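Local structure of GlcNAc Inducible Gene 2, GIG2 (Candida albicans, 6AKZ) at residues D16-G21 against R200-M205. The protein binds an iron ion and is probably an oxygenase of the DUF1479 (Gig2-like) family, encoded by a gene induced by N-acetylglucosamine. Sequence-based numbering, arbitrary orientation.
Sequences DFRFTG and RWEDIM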
ATOM      1  N   ASP A  16      18.485 -17.766   7.488  1.00 41.41           N
ATOM      2  CA  ASP A  16      18.765 -19.189   7.137  1.00 43.05           C
ATOM      3  C   ASP A  16      19.415 -19.366   5.737  1.00 42.45           C
ATOM      4  O   ASP A  16      19.122 -18.560   4.833  1.00 32.74           O
ATOM      5  CB  ASP A  16      17.479 -20.000   7.230  1.00 47.40           C
ATOM      6  CG  ASP A  16      17.714 -21.473   6.972  1.00 53.53           C
ATOM      7  OD1 ASP A  16      17.742 -21.894   5.780  1.00 48.43           O
ATOM      8  OD2 ASP A  16      17.896 -22.190   7.981  1.00 60.72           O
ATOM      9  N   PHE A  17      20.297 -20.385   5.527  1.00 37.56           N
ATOM     10  CA  PHE A  17      21.051 -20.496   4.212  1.00 33.18           C
ATOM     11  C   PHE A  17      20.183 -20.917   3.010  1.00 28.94           C
ATOM     12  O   PHE A  17      20.587 -20.794   1.825  1.00 29.18           O
ATOM     13  CB  PHE A  17      22.316 -21.401   4.312  1.00 38.95           C
ATOM     14  CG  PHE A  17      22.010 -22.896   4.202  1.00 38.47           C
ATOM     15  CD1 PHE A  17      21.569 -23.617   5.300  1.00 37.83           C
ATOM     16  CD2 PHE A  17      22.059 -23.531   2.969  1.00 37.74           C
ATOM     17  CE1 PHE A  17      21.261 -24.971   5.176  1.00 38.24           C
ATOM     18  CE2 PHE A  17      21.724 -24.879   2.841  1.00 35.98           C
ATOM     19  CZ  PHE A  17      21.347 -25.600   3.948  1.00 33.63           C
ATOM     20  N   ARG A  18      18.957 -21.385   3.282  1.00 34.80           N
ATOM     21  CA  ARG A  18      17.953 -21.517   2.194  1.00 34.47           C
ATOM     22  C   ARG A  18      17.810 -20.276   1.332  1.00 33.44           C
ATOM     23  O   ARG A  18      17.577 -20.399   0.114  1.00 33.60           O
ATOM     24  CB  ARG A  18      16.573 -21.984   2.701  1.00 36.62           C
ATOM     25  CG  ARG A  18      15.690 -20.994   3.420  1.00 37.69           C
ATOM     26  CD  ARG A  18      14.621 -21.775   4.174  1.00 35.64           C
ATOM     27  NE  ARG A  18      13.824 -20.915   5.004  1.00 39.05           N
ATOM     28  CZ  ARG A  18      12.855 -20.117   4.538  1.00 39.11           C
ATOM     29  NH1 ARG A  18      12.574 -20.082   3.238  1.00 35.18           N
ATOM     30  NH2 ARG A  18      12.181 -19.336   5.372  1.00 40.07           N
ATOM     31  N   PHE A  19      18.076 -19.105   1.919  1.00 31.89           N
ATOM     32  CA  PHE A  19      17.918 -17.847   1.176  1.00 31.09           C
ATOM     33  C   PHE A  19      18.925 -17.691   0.077  1.00 32.73           C
ATOM     34  O   PHE A  19      18.748 -16.935  -0.890  1.00 32.73           O
ATOM     35  CB  PHE A  19      17.802 -16.679   2.164  1.00 31.23           C
ATOM     36  CG  PHE A  19      16.436 -16.621   2.850  1.00 32.97           C
ATOM     37  CD1 PHE A  19      15.331 -16.076   2.177  1.00 32.32           C
ATOM     38  CD2 PHE A  19      16.240 -17.136   4.111  1.00 32.45           C
ATOM     39  CE1 PHE A  19      14.071 -16.092   2.766  1.00 30.33           C
ATOM     40  CE2 PHE A  19      14.993 -17.125   4.726  1.00 31.07           C
ATOM     41  CZ  PHE A  19      13.912 -16.570   4.058  1.00 33.64           C
ATOM     42  N   THR A  20      20.025 -18.449   0.179  1.00 33.76           N
ATOM     43  CA  THR A  20      20.967 -18.512  -0.915  1.00 33.26           C
ATOM     44  C   THR A  20      20.377 -19.081  -2.194  1.00 29.75           C
ATOM     45  O   THR A  20      20.674 -18.598  -3.301  1.00 31.21           O
ATOM     46  CB  THR A  20      22.244 -19.259  -0.444  1.00 37.49           C
ATOM     47  OG1 THR A  20      22.823 -18.474   0.624  1.00 34.81           O
ATOM     48  CG2 THR A  20      23.214 -19.454  -1.584  1.00 40.17           C
ATOM     49  N   GLY A  21      19.537 -20.091  -2.052  1.00 31.41           N
ATOM     50  CA  GLY A  21      18.902 -20.739  -3.184  1.00 29.65           C
ATOM     51  C   GLY A  21      17.814 -19.841  -3.760  1.00 29.06           C
ATOM     52  O   GLY A  21      17.621 -19.861  -4.945  1.00 27.70           O
ATOM     53  N   ARG A 200       8.608 -10.329  -1.483  1.00 12.84           N
ATOM     54  CA  ARG A 200       8.902  -9.807  -2.818  1.00 13.77           C
ATOM     55  C   ARG A 200       9.968 -10.646  -3.509  1.00 15.01           C
ATOM     56  O   ARG A 200       9.960 -10.745  -4.650  1.00 17.64           O
ATOM     57  CB  ARG A 200       9.335  -8.364  -2.777  1.00 13.07           C
ATOM     58  CG  ARG A 200       8.242  -7.407  -2.328  1.00 13.33           C
ATOM     59  CD  ARG A 200       8.654  -5.943  -2.432  1.00 13.22           C
ATOM     60  NE  ARG A 200       7.641  -4.961  -2.144  1.00 13.37           N
ATOM     61  CZ  ARG A 200       7.138  -4.684  -0.952  1.00 13.65           C
ATOM     62  NH1 ARG A 200       7.524  -5.309   0.117  1.00 13.79           N
ATOM     63  NH2 ARG A 200       6.228  -3.743  -0.832  1.00 12.73           N
ATOM     64  N   TRP A 201      10.893 -11.159  -2.726  1.00 16.32           N
ATOM     65  CA  TRP A 201      11.906 -12.079  -3.154  1.00 16.71           C
ATOM     66  C   TRP A 201      11.522 -13.540  -3.043  1.00 15.35           C
ATOM     67  O   TRP A 201      11.714 -14.281  -4.034  1.00 19.51           O
ATOM     68  CB  TRP A 201      13.157 -11.845  -2.356  1.00 18.04           C
ATOM     69  CG  TRP A 201      13.821 -10.513  -2.509  1.00 17.43           C
ATOM     70  CD1 TRP A 201      14.673 -10.132  -3.493  1.00 16.96           C
ATOM     71  CD2 TRP A 201      13.700  -9.421  -1.635  1.00 14.96           C
ATOM     72  NE1 TRP A 201      15.114  -8.852  -3.258  1.00 16.33           N
ATOM     73  CE2 TRP A 201      14.546  -8.417  -2.100  1.00 16.06           C
ATOM     74  CE3 TRP A 201      13.019  -9.225  -0.442  1.00 16.95           C
ATOM     75  CZ2 TRP A 201      14.672  -7.198  -1.441  1.00 15.62           C
ATOM     76  CZ3 TRP A 201      13.190  -8.054   0.231  1.00 17.28           C
ATOM     77  CH2 TRP A 201      13.982  -7.064  -0.270  1.00 17.57           C
ATOM     78  N   GLU A 202      10.950 -13.944  -1.938  1.00 17.47           N
ATOM     79  CA  GLU A 202      10.692 -15.337  -1.672  1.00 21.54           C
ATOM     80  C   GLU A 202       9.515 -15.958  -2.386  1.00 23.87           C
ATOM     81  O   GLU A 202       9.606 -17.121  -2.770  1.00 20.69           O
ATOM     82  CB  GLU A 202      10.475 -15.575  -0.191  1.00 23.98           C
ATOM     83  CG  GLU A 202      10.635 -17.054   0.191  1.00 27.12           C
ATOM     84  CD  GLU A 202      10.420 -17.351   1.645  1.00 27.01           C
ATOM     85  OE1 GLU A 202      10.151 -16.420   2.466  1.00 22.39           O
ATOM     86  OE2 GLU A 202      10.527 -18.576   1.955  1.00 28.33           O
ATOM     87  N   ASP A 203       8.387 -15.260  -2.467  1.00 18.92           N
ATOM     88  CA  ASP A 203       7.245 -15.830  -3.159  1.00 18.23           C
ATOM     89  C   ASP A 203       7.471 -15.902  -4.656  1.00 19.11           C
ATOM     90  O   ASP A 203       8.079 -14.992  -5.280  1.00 18.57           O
ATOM     91  CB  ASP A 203       5.980 -15.011  -2.809  1.00 18.60           C
ATOM     92  CG  ASP A 203       4.727 -15.555  -3.512  1.00 20.24           C
ATOM     93  OD1 ASP A 203       4.395 -16.773  -3.293  1.00 19.59           O
ATOM     94  OD2 ASP A 203       4.081 -14.795  -4.284  1.00 20.94           O
ATOM     95  N   ILE A 204       6.998 -16.986  -5.295  1.00 18.70           N
ATOM     96  CA  ILE A 204       7.144 -17.113  -6.725  1.00 19.24           C
ATOM     97  C   ILE A 204       6.462 -16.019  -7.560  1.00 17.99           C
ATOM     98  O   ILE A 204       7.103 -15.390  -8.391  1.00 18.45           O
ATOM     99  CB  ILE A 204       6.636 -18.480  -7.242  1.00 25.35           C
ATOM    100  CG1 ILE A 204       7.454 -19.632  -6.633  1.00 28.41           C
ATOM    101  CG2 ILE A 204       6.691 -18.531  -8.778  1.00 23.60           C
ATOM    102  CD1 ILE A 204       8.932 -19.537  -6.803  1.00 26.19           C
ATOM    103  N   MET A 205       5.159 -15.840  -7.356  1.00 18.91           N
ATOM    104  CA  MET A 205       4.400 -14.890  -8.155  1.00 18.04           C
ATOM    105  C   MET A 205       4.797 -13.455  -7.764  1.00 16.65           C
ATOM    106  O   MET A 205       4.987 -12.653  -8.658  1.00 14.73           O
ATOM    107  CB  MET A 205       2.893 -15.113  -7.996  1.00 19.22           C
ATOM    108  CG  MET A 205       2.450 -16.428  -8.621  1.00 19.82           C
ATOM    109  SD  MET A 205       2.909 -16.598 -10.354  1.00 25.55           S
ATOM    110  CE  MET A 205       2.212 -15.160 -11.136  1.00 23.91           C
TER
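Arg18 reaches across to Glu202 and ties segment 16-21 to the short helix 199-202. NH1 of Arg18 donates to OE2 of Glu202 over 2.8 Å in a nearly straight salt bridge (168°). The acceptor lies in the guanidinium plane, at its edge, whereas the N-H meets OE2 from above the carboxylate plane; the two planes are 43° apart. Glu202 is extended beyond CG and Arg18 from CG to NE, where its last torsion (chi4 77°) swings the guanidinium out of line. The CB of Glu202 points toward segment 16-21, and glutamate is long enough to span the gap from there, its two oxygens serving separate partners.

The tighter side belongs to Phe19, a buried apolar ring that also packs on Ile198. CE2, on the rim of the Phe19 ring, lies 3.6 Å above the guanidinium plane of Arg18, over its centre, with the planes tilted and not stacked, while CE1 of Phe19 presents the ring edge to OE1 of Glu202 at 3.9 Å. Arginine fits this place because its flat cation can take the ring's rim on one face and still donate in its own plane. On the looser side Arg18 is exposed, and its backbone N is separately held by OD1 of Asp16 at 2.8 Å, capping the turn into the helix.

Tyr237 OH hydrogen-bonds to both OE1 of Glu202 and NH2 of Arg18, closing a small polar network around the ion pair. With the arginine and the tyrosine so close, Glu202 is probably held as the carboxylate, and the contact, remote from the iron site, joins the helices through directed charge and little buried surface.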